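Local coordinates for protein indole-3-acetic acid-amido synthetase GH3.15 (Arabidopsis thaliana, PDB 6E1Q) that conjugates glutamine, and possibly cysteine, to the auxin precursor indole-3-butyric acid in an ATP-dependent reaction, and also accepts the herbicide 2,4-DB, at residues 52-55 and 56-59; 543-547 and 548-552; 561-564 and 565-568. All blocks are in the same frame, centred on the assembly; numbering follows the deposited sequence.

Contact 1: 52-55 and 56-59; sequences QVDK and QNFK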
ATOM      1  N   GLN A  52     -34.024 -16.084   1.993  0.51 67.80           N
ATOM      2  CA  GLN A  52     -34.169 -15.389   0.721  0.51 66.53           C
ATOM      3  C   GLN A  52     -32.807 -15.212   0.063  0.51 63.91           C
ATOM      4  O   GLN A  52     -31.797 -14.992   0.737  0.51 60.28           O
ATOM      5  CB  GLN A  52     -34.827 -14.026   0.929  0.51 66.60           C
ATOM      6  CG  GLN A  52     -36.121 -14.066   1.729  0.51 71.84           C
ATOM      7  CD  GLN A  52     -37.318 -14.458   0.889  0.51 75.61           C
ATOM      8  OE1 GLN A  52     -37.321 -15.504   0.240  0.51 76.34           O
ATOM      9  NE2 GLN A  52     -38.346 -13.619   0.899  0.51 79.84           N
ATOM     10  N   VAL A  53     -32.784 -15.313  -1.265  1.00 62.61           N
ATOM     11  CA  VAL A  53     -31.561 -15.135  -2.043  1.00 61.09           C
ATOM     12  C   VAL A  53     -31.697 -14.060  -3.108  1.00 61.79           C
ATOM     13  O   VAL A  53     -30.735 -13.802  -3.836  1.00 62.80           O
ATOM     14  CB  VAL A  53     -31.102 -16.461  -2.684  1.00 60.22           C
ATOM     15  CG1 VAL A  53     -30.887 -17.521  -1.618  1.00 63.16           C
ATOM     16  CG2 VAL A  53     -32.143 -16.945  -3.716  1.00 61.89           C
ATOM     17  N   ASP A  54     -32.858 -13.428  -3.221  1.00 59.54           N
ATOM     18  CA  ASP A  54     -33.101 -12.436  -4.254  1.00 60.23           C
ATOM     19  C   ASP A  54     -32.421 -11.119  -3.899  1.00 57.58           C
ATOM     20  O   ASP A  54     -32.153 -10.824  -2.731  1.00 55.07           O
ATOM     21  CB  ASP A  54     -34.598 -12.208  -4.421  1.00 63.63           C
ATOM     22  CG  ASP A  54     -35.209 -11.541  -3.207  1.00 70.99           C
ATOM     23  OD1 ASP A  54     -35.439 -12.241  -2.199  1.00 71.78           O
ATOM     24  OD2 ASP A  54     -35.438 -10.314  -3.253  1.00 77.62           O
ATOM     25  N   LYS A  55     -32.169 -10.308  -4.931  1.00 61.30           N
ATOM     26  CA  LYS A  55     -31.398  -9.085  -4.724  1.00 64.02           C
ATOM     27  C   LYS A  55     -32.169  -8.067  -3.892  1.00 59.98           C
ATOM     28  O   LYS A  55     -31.583  -7.376  -3.047  1.00 57.91           O
ATOM     29  CB  LYS A  55     -30.993  -8.472  -6.064  1.00 65.12           C
ATOM     30  CG  LYS A  55     -30.178  -7.197  -5.889  1.00 63.22           C
ATOM     31  CD  LYS A  55     -29.840  -6.520  -7.203  1.00 67.42           C
ATOM     32  CE  LYS A  55     -28.927  -7.377  -8.058  1.00 68.85           C
ATOM     33  NZ  LYS A  55     -28.224  -6.534  -9.062  1.00 67.39           N
ATOM     34  N   GLN A  56     -33.480  -7.963  -4.106  1.00 58.61           N
ATOM     35  CA  GLN A  56     -34.241  -6.901  -3.455  1.00 71.30           C
ATOM     36  C   GLN A  56     -34.360  -7.134  -1.953  1.00 64.23           C
ATOM     37  O   GLN A  56     -34.271  -6.186  -1.164  1.00 66.38           O
ATOM     38  CB  GLN A  56     -35.619  -6.763  -4.102  1.00 84.13           C
ATOM     39  CG  GLN A  56     -36.082  -5.313  -4.233  1.00100.87           C
ATOM     40  CD  GLN A  56     -34.938  -4.346  -4.549  1.00107.94           C
ATOM     41  OE1 GLN A  56     -34.135  -4.577  -5.459  1.00109.13           O
ATOM     42  NE2 GLN A  56     -34.855  -3.263  -3.781  1.00110.47           N
ATOM     43  N   ASN A  57     -34.567  -8.381  -1.531  1.00 58.66           N
ATOM     44  CA  ASN A  57     -34.532  -8.671  -0.103  1.00 58.82           C
ATOM     45  C   ASN A  57     -33.143  -8.423   0.475  1.00 61.41           C
ATOM     46  O   ASN A  57     -33.011  -7.988   1.625  1.00 60.93           O
ATOM     47  CB  ASN A  57     -34.975 -10.108   0.152  1.00 63.19           C
ATOM     48  CG  ASN A  57     -36.484 -10.243   0.201  1.00 77.29           C
ATOM     49  OD1 ASN A  57     -37.160  -9.489   0.897  1.00 81.49           O
ATOM     50  ND2 ASN A  57     -37.021 -11.206  -0.544  1.00 79.45           N
ATOM     51  N   PHE A  58     -32.099  -8.694  -0.310  1.00 57.43           N
ATOM     52  CA  PHE A  58     -30.740  -8.380   0.111  1.00 51.87           C
ATOM     53  C   PHE A  58     -30.602  -6.892   0.406  1.00 53.72           C
ATOM     54  O   PHE A  58     -30.179  -6.502   1.500  1.00 54.59           O
ATOM     55  CB  PHE A  58     -29.769  -8.844  -0.983  1.00 51.37           C
ATOM     56  CG  PHE A  58     -28.331  -8.444  -0.762  1.00 51.95           C
ATOM     57  CD1 PHE A  58     -27.476  -9.250  -0.030  1.00 50.79           C
ATOM     58  CD2 PHE A  58     -27.818  -7.302  -1.358  1.00 60.56           C
ATOM     59  CE1 PHE A  58     -26.154  -8.900   0.146  1.00 52.38           C
ATOM     60  CE2 PHE A  58     -26.493  -6.949  -1.184  1.00 50.26           C
ATOM     61  CZ  PHE A  58     -25.656  -7.759  -0.452  1.00 42.29           C
ATOM     62  N   LYS A  59     -31.018  -6.043  -0.542  1.00 56.90           N
ATOM     63  CA  LYS A  59     -30.839  -4.601  -0.393  1.00 52.61           C
ATOM     64  C   LYS A  59     -31.673  -4.046   0.749  1.00 55.83           C
ATOM     65  O   LYS A  59     -31.235  -3.120   1.438  1.00 62.19           O
ATOM     66  CB  LYS A  59     -31.182  -3.886  -1.704  1.00 53.96           C
ATOM     67  CG  LYS A  59     -30.288  -4.266  -2.895  1.00 65.31           C
ATOM     68  CD  LYS A  59     -29.486  -3.062  -3.407  1.00 64.11           C
ATOM     69  CE  LYS A  59     -28.679  -3.389  -4.664  1.00 65.04           C
ATOM     70  NZ  LYS A  59     -27.544  -2.422  -4.898  1.00 58.46           N
TER

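Contact 2: 543-547 and 548-552; sequences NFFLS and RGSSV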
ATOM      1  N   ASN A 543      11.418   3.575  13.219  1.00 37.19           N
ATOM      2  CA  ASN A 543      11.978   2.581  14.135  1.00 46.94           C
ATOM      3  C   ASN A 543      11.293   2.643  15.493  1.00 43.66           C
ATOM      4  O   ASN A 543      11.200   1.630  16.204  1.00 46.05           O
ATOM      5  CB  ASN A 543      13.489   2.786  14.279  1.00 42.19           C
ATOM      6  CG  ASN A 543      14.250   2.374  13.029  1.00 49.09           C
ATOM      7  OD1 ASN A 543      13.813   1.500  12.282  1.00 51.77           O
ATOM      8  ND2 ASN A 543      15.405   2.984  12.808  1.00 53.86           N
ATOM      9  N   PHE A 544      10.804   3.826  15.859  1.00 43.50           N
ATOM     10  CA  PHE A 544      10.030   3.961  17.083  1.00 42.51           C
ATOM     11  C   PHE A 544       8.770   3.100  17.023  1.00 41.35           C
ATOM     12  O   PHE A 544       8.474   2.342  17.956  1.00 40.70           O
ATOM     13  CB  PHE A 544       9.682   5.435  17.302  1.00 43.94           C
ATOM     14  CG  PHE A 544       8.707   5.654  18.408  1.00 49.94           C
ATOM     15  CD1 PHE A 544       9.117   5.619  19.730  1.00 53.09           C
ATOM     16  CD2 PHE A 544       7.365   5.869  18.125  1.00 48.26           C
ATOM     17  CE1 PHE A 544       8.207   5.806  20.753  1.00 51.95           C
ATOM     18  CE2 PHE A 544       6.445   6.057  19.143  1.00 47.53           C
ATOM     19  CZ  PHE A 544       6.865   6.025  20.455  1.00 51.90           C
ATOM     20  N   PHE A 545       8.017   3.193  15.917  1.00 35.67           N
ATOM     21  CA  PHE A 545       6.797   2.396  15.798  1.00 40.98           C
ATOM     22  C   PHE A 545       7.108   0.904  15.661  1.00 40.91           C
ATOM     23  O   PHE A 545       6.391   0.063  16.224  1.00 40.23           O
ATOM     24  CB  PHE A 545       5.948   2.900  14.624  1.00 30.14           C
ATOM     25  CG  PHE A 545       5.331   4.252  14.871  1.00 37.92           C
ATOM     26  CD1 PHE A 545       4.401   4.434  15.897  1.00 39.94           C
ATOM     27  CD2 PHE A 545       5.678   5.344  14.094  1.00 39.18           C
ATOM     28  CE1 PHE A 545       3.833   5.694  16.131  1.00 36.75           C
ATOM     29  CE2 PHE A 545       5.113   6.607  14.318  1.00 36.55           C
ATOM     30  CZ  PHE A 545       4.196   6.777  15.342  1.00 35.22           C
ATOM     31  N   LEU A 546       8.184   0.557  14.944  1.00 36.22           N
ATOM     32  CA  LEU A 546       8.554  -0.850  14.765  1.00 34.72           C
ATOM     33  C   LEU A 546       8.873  -1.508  16.099  1.00 38.62           C
ATOM     34  O   LEU A 546       8.467  -2.649  16.362  1.00 34.64           O
ATOM     35  CB  LEU A 546       9.763  -0.961  13.833  1.00 42.72           C
ATOM     36  CG  LEU A 546       9.622  -0.475  12.386  1.00 42.95           C
ATOM     37  CD1 LEU A 546      10.866  -0.892  11.609  1.00 41.42           C
ATOM     38  CD2 LEU A 546       8.368  -1.041  11.755  1.00 41.90           C
ATOM     39  N   SER A 547       9.641  -0.810  16.938  1.00 37.28           N
ATOM     40  CA  SER A 547       9.949  -1.286  18.282  1.00 45.08           C
ATOM     41  C   SER A 547       8.700  -1.484  19.137  1.00 46.65           C
ATOM     42  O   SER A 547       8.754  -2.192  20.149  1.00 46.75           O
ATOM     43  CB  SER A 547      10.894  -0.286  18.928  1.00 41.32           C
ATOM     44  OG  SER A 547      10.119   0.761  19.495  1.00 50.69           O
ATOM     45  N   ARG A 548       7.570  -0.886  18.751  1.00 41.62           N
ATOM     46  CA  ARG A 548       6.331  -1.040  19.497  1.00 50.39           C
ATOM     47  C   ARG A 548       5.344  -1.977  18.820  1.00 47.04           C
ATOM     48  O   ARG A 548       4.169  -1.996  19.194  1.00 49.91           O
ATOM     49  CB  ARG A 548       5.699   0.339  19.783  1.00 42.58           C
ATOM     50  CG  ARG A 548       6.719   1.269  20.411  1.00 46.37           C
ATOM     51  CD  ARG A 548       6.310   2.722  20.502  1.00 52.52           C
ATOM     52  NE  ARG A 548       4.930   2.924  20.947  1.00 46.54           N
ATOM     53  CZ  ARG A 548       4.600   3.331  22.178  1.00 54.24           C
ATOM     54  NH1 ARG A 548       5.539   3.512  23.111  1.00 47.67           N
ATOM     55  NH2 ARG A 548       3.324   3.510  22.497  1.00 49.00           N
ATOM     56  N   GLY A 549       5.797  -2.770  17.851  1.00 44.50           N
ATOM     57  CA  GLY A 549       4.983  -3.825  17.277  1.00 43.48           C
ATOM     58  C   GLY A 549       4.436  -3.556  15.889  1.00 37.67           C
ATOM     59  O   GLY A 549       3.774  -4.440  15.330  1.00 36.11           O
ATOM     60  N   SER A 550       4.678  -2.380  15.310  1.00 36.14           N
ATOM     61  CA  SER A 550       4.230  -2.135  13.944  1.00 32.83           C
ATOM     62  C   SER A 550       4.861  -3.134  12.983  1.00 39.63           C
ATOM     63  O   SER A 550       6.039  -3.484  13.102  1.00 37.01           O
ATOM     64  CB  SER A 550       4.572  -0.714  13.489  1.00 36.39           C
ATOM     65  OG  SER A 550       3.799   0.224  14.191  1.00 45.16           O
ATOM     66  N   SER A 551       4.061  -3.590  12.022  1.00 39.36           N
ATOM     67  CA  SER A 551       4.561  -4.485  10.987  1.00 52.06           C
ATOM     68  C   SER A 551       5.551  -3.734  10.090  1.00 46.76           C
ATOM     69  O   SER A 551       5.273  -2.621   9.631  1.00 40.08           O
ATOM     70  CB  SER A 551       3.374  -5.043  10.191  1.00 56.59           C
ATOM     71  OG  SER A 551       3.709  -5.393   8.862  1.00 68.20           O
ATOM     72  N   VAL A 552       6.725  -4.327   9.869  1.00 36.23           N
ATOM     73  CA  VAL A 552       7.741  -3.679   9.032  1.00 37.26           C
ATOM     74  C   VAL A 552       7.245  -3.522   7.594  1.00 38.37           C
ATOM     75  O   VAL A 552       7.364  -2.452   6.980  1.00 40.28           O
ATOM     76  CB  VAL A 552       9.050  -4.483   9.070  1.00 47.51           C
ATOM     77  CG1 VAL A 552      10.108  -3.779   8.235  1.00 45.04           C
ATOM     78  CG2 VAL A 552       9.507  -4.702  10.511  1.00 56.60           C
TER
HETATM   79  O   HOH W   1       8.190  -4.439  14.693  1.00 47.11           O

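Contact 3: 561-564 and 565-568; sequences VTNE and EALK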
ATOM      1  N   VAL A 561       0.594  12.629  13.843  1.00 34.93           N
ATOM      2  CA  VAL A 561       1.056  11.882  15.004  1.00 39.89           C
ATOM      3  C   VAL A 561       0.428  12.484  16.255  1.00 48.73           C
ATOM      4  O   VAL A 561       0.405  13.711  16.411  1.00 43.10           O
ATOM      5  CB  VAL A 561       2.592  11.899  15.104  1.00 43.18           C
ATOM      6  CG1 VAL A 561       3.025  11.211  16.353  1.00 54.01           C
ATOM      7  CG2 VAL A 561       3.211  11.208  13.898  1.00 47.60           C
ATOM      8  N   THR A 562      -0.094  11.621  17.134  1.00 46.09           N
ATOM      9  CA  THR A 562      -0.560  12.025  18.456  1.00 51.54           C
ATOM     10  C   THR A 562       0.217  11.399  19.595  1.00 52.72           C
ATOM     11  O   THR A 562       0.214  11.964  20.695  1.00 51.57           O
ATOM     12  CB  THR A 562      -2.041  11.666  18.669  1.00 58.54           C
ATOM     13  OG1 THR A 562      -2.289  10.329  18.206  1.00 65.90           O
ATOM     14  CG2 THR A 562      -2.946  12.651  17.928  1.00 59.29           C
ATOM     15  N   ASN A 563       0.868  10.256  19.378  1.00 52.69           N
ATOM     16  CA  ASN A 563       1.597   9.596  20.453  1.00 49.98           C
ATOM     17  C   ASN A 563       2.735  10.478  20.947  1.00 52.96           C
ATOM     18  O   ASN A 563       3.541  10.981  20.158  1.00 51.06           O
ATOM     19  CB  ASN A 563       2.138   8.251  19.976  1.00 53.20           C
ATOM     20  CG  ASN A 563       2.998   7.580  21.019  1.00 60.86           C
ATOM     21  OD1 ASN A 563       4.168   7.921  21.183  1.00 69.39           O
ATOM     22  ND2 ASN A 563       2.415   6.624  21.745  1.00 53.46           N
ATOM     23  N   GLU A 564       2.801  10.649  22.269  1.00 56.55           N
ATOM     24  CA  GLU A 564       3.707  11.629  22.855  1.00 68.09           C
ATOM     25  C   GLU A 564       5.171  11.246  22.669  1.00 58.21           C
ATOM     26  O   GLU A 564       6.026  12.129  22.565  1.00 73.09           O
ATOM     27  CB  GLU A 564       3.389  11.815  24.342  1.00 84.12           C
ATOM     28  CG  GLU A 564       2.153  12.674  24.635  1.00102.37           C
ATOM     29  CD  GLU A 564       2.243  14.080  24.046  1.00114.97           C
ATOM     30  OE1 GLU A 564       1.183  14.694  23.790  1.00118.60           O
ATOM     31  OE2 GLU A 564       3.373  14.573  23.843  1.00118.88           O
ATOM     32  N   GLU A 565       5.488   9.949  22.638  1.00 54.59           N
ATOM     33  CA  GLU A 565       6.880   9.568  22.419  1.00 63.76           C
ATOM     34  C   GLU A 565       7.291   9.779  20.965  1.00 62.16           C
ATOM     35  O   GLU A 565       8.438  10.142  20.689  1.00 63.32           O
ATOM     36  CB  GLU A 565       7.117   8.120  22.852  1.00 84.41           C
ATOM     37  CG  GLU A 565       7.177   7.865  24.364  1.00 93.77           C
ATOM     38  CD  GLU A 565       6.286   6.707  24.783  1.00 96.04           C
ATOM     39  OE1 GLU A 565       5.052   6.792  24.599  1.00 95.14           O
ATOM     40  OE2 GLU A 565       6.825   5.696  25.277  1.00101.51           O
ATOM     41  N   ALA A 566       6.369   9.614  20.020  1.00 48.76           N
ATOM     42  CA  ALA A 566       6.720   9.933  18.640  1.00 52.97           C
ATOM     43  C   ALA A 566       6.838  11.445  18.439  1.00 54.05           C
ATOM     44  O   ALA A 566       7.739  11.918  17.732  1.00 49.61           O
ATOM     45  CB  ALA A 566       5.693   9.319  17.695  1.00 50.50           C
ATOM     46  N   LEU A 567       5.948  12.217  19.073  1.00 53.79           N
ATOM     47  CA  LEU A 567       6.031  13.674  18.988  1.00 52.30           C
ATOM     48  C   LEU A 567       7.347  14.177  19.553  1.00 51.23           C
ATOM     49  O   LEU A 567       7.989  15.064  18.983  1.00 49.17           O
ATOM     50  CB  LEU A 567       4.873  14.317  19.743  1.00 60.10           C
ATOM     51  CG  LEU A 567       3.512  14.146  19.098  1.00 61.04           C
ATOM     52  CD1 LEU A 567       2.465  14.889  19.917  1.00 64.34           C
ATOM     53  CD2 LEU A 567       3.573  14.636  17.674  1.00 59.87           C
ATOM     54  N   LYS A 568       7.759  13.633  20.695  1.00 57.77           N
ATOM     55  CA  LYS A 568       9.043  14.022  21.262  1.00 70.67           C
ATOM     56  C   LYS A 568      10.190  13.658  20.324  1.00 66.21           C
ATOM     57  O   LYS A 568      11.207  14.357  20.271  1.00 92.64           O
ATOM     58  CB  LYS A 568       9.192  13.373  22.639  1.00 77.52           C
ATOM     59  CG  LYS A 568      10.496  13.670  23.353  1.00 79.39           C
ATOM     60  CD  LYS A 568      10.474  13.097  24.764  1.00 93.71           C
ATOM     61  CE  LYS A 568      11.685  12.225  25.067  1.00100.48           C
ATOM     62  NZ  LYS A 568      12.978  12.706  24.458  1.00103.93           N
TER

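Contact 1: 52-55 and 56-59
D54 and N57 meet at the start of helix 55-61, where D54 is the N-cap. D54 OD2 accepts from the backbone N of N57 at 2.7 Å, a nearly straight bond (N-H...O angle 167°) that arrives from above the carboxylate plane. D54 OD1 takes its syn-side contact from the side-chain amide: N57 ND2 lies 2.5 Å from it, short enough that its exact length is doubtful, with OD1 close to the amide plane. With OD2 on the backbone N-H and OD1 on the side-chain amide, one aspartate holds both parts of N57; the two planes stand 77° apart. This grip depends on chi1 of D54 (68°), which sets CG between the backbone N and the carbonyl carbon and so swings the carboxylate over the first turn. Helical bonds follow, F58 N to D54 O at 3.2 Å and K59 N to K55 O at 2.9 Å. The aliphatic chains of K55 and K59 run side by side in the same direction, with K55 CG and K59 CG 4.2 Å apart. Their ammonium groups end among acids: K55 NZ pairs with D29, K59 NZ with D381 and E358. F58 instead turns its ring onto L32 and L36 of helix 24-38. A short carboxylate suits the cap because it accepts the amide N-H that lacks a helical partner, and its negative charge probably complements the positive end of the helix dipole.

Contact 2: 543-547 and 548-552
F545 O and L546 O take the two backbone bonds of the Schellman motif that ends helix 537-547: S550 N donates to F545 O at 3.1 Å, and G549 N to L546 O, also at 3.1 Å. R548 N is a further donor to F545 O, 2.9 Å away and on the opposite face of the carbonyl plane from S550 N. G549 is the C-prime residue; its positive phi (106°) lies in a region of backbone angles that glycine, with no CB, enters easily. One water bridges L546 O and S550 O across the turn, though its leg to L546 O is unusually short and of doubtful length. S547 turns its hydroxyl back on the preceding turn: OG donates to F544 O at 2.8 Å, as a serine near a helix end readily can. Beyond these polar ties, L546 CD2 lies 4.0 Å from V552 CG2, the two side chains crossing at about a right angle. The loop runs on toward the active site, where the side chain of S551 is about 7 Å from that of the ATP-binding S98. At the helix end R548 folds back over F544, bent at chi3 (43°). Arginine suits this edge because its flat guanidinium lies nearly parallel to the ring (15°) at F544 CZ, with NH1 in a long, weak ion pair to E565, while its methylene makes a CH-pi contact: R548 CD sits over the face, 3.6 Å from the centroid of the F544 ring.

Contact 3: 561-564 and 565-568
L567 lays its branched end against V561 where the chain enters helix 564-571, whose N-cap is N563. Of its two methyls, CD2 meets V561, 3.7 Å from V561 CG1 and also beside the V561 carbonyl oxygen, while CD1 points toward T562 O. The two side chains slide past each other in opposite directions, so valine and leucine together form an apolar patch at the first turn. A566 completes it, its CB 3.5 Å from V561 CG1; so small a residue lets the turn sit close to V561 and to L541 of helix 537-547, which A566 also touches. V561 is joined by backbone hydrogen bonds to S467, and its side chain also touches T466, which ties this entry to strand 461-470.

E564 occupies the first helical position. Its chain bends at chi2 (-58°) and curls back over the helix start, so that OE2 comes to 4.0 Å from L567 CD1; the two side chains cross at a slant. Its backbone O accepts from K568 N at 3.0 Å. E565, the next residue, keeps CB close to N563 OD1, and its carboxylate plane is 24° from the amide plane of N563. Two acids in the first turn are well placed, since their negative charge probably suits the positive end of the helix dipole.

N563 itself closes the turn. With CG opposite the backbone N (chi1 175°), its amide oxygen reaches the first N-H groups, giving a weak bond from E565 N; the main chain adds L567 N to N563 O at 2.9 Å. The firmer capping bond runs from A566 N to N563 OD1, 3.0 Å long, in the carbonyl plane and on a lone pair.

Contact 1 stands alone on the surface of the N-terminal region, about 44 Å centre to centre from contact 2, whereas contacts 2 and 3 touch in the C-terminal region. Contacts 1 and 3 both begin helices, one capped by an aspartate and the other by an asparagine; contact 2 ends one and relies on glycine and backbone bonds. Contact 3 is partly buried, V561 and A566 being its buried residues, and adds an aliphatic patch to its cap, while contacts 1 and 2 lie at the surface. Helices 537-547 and 564-571 are brought together where the F544 ring packs on N563 and E565, and R548 reaches E565.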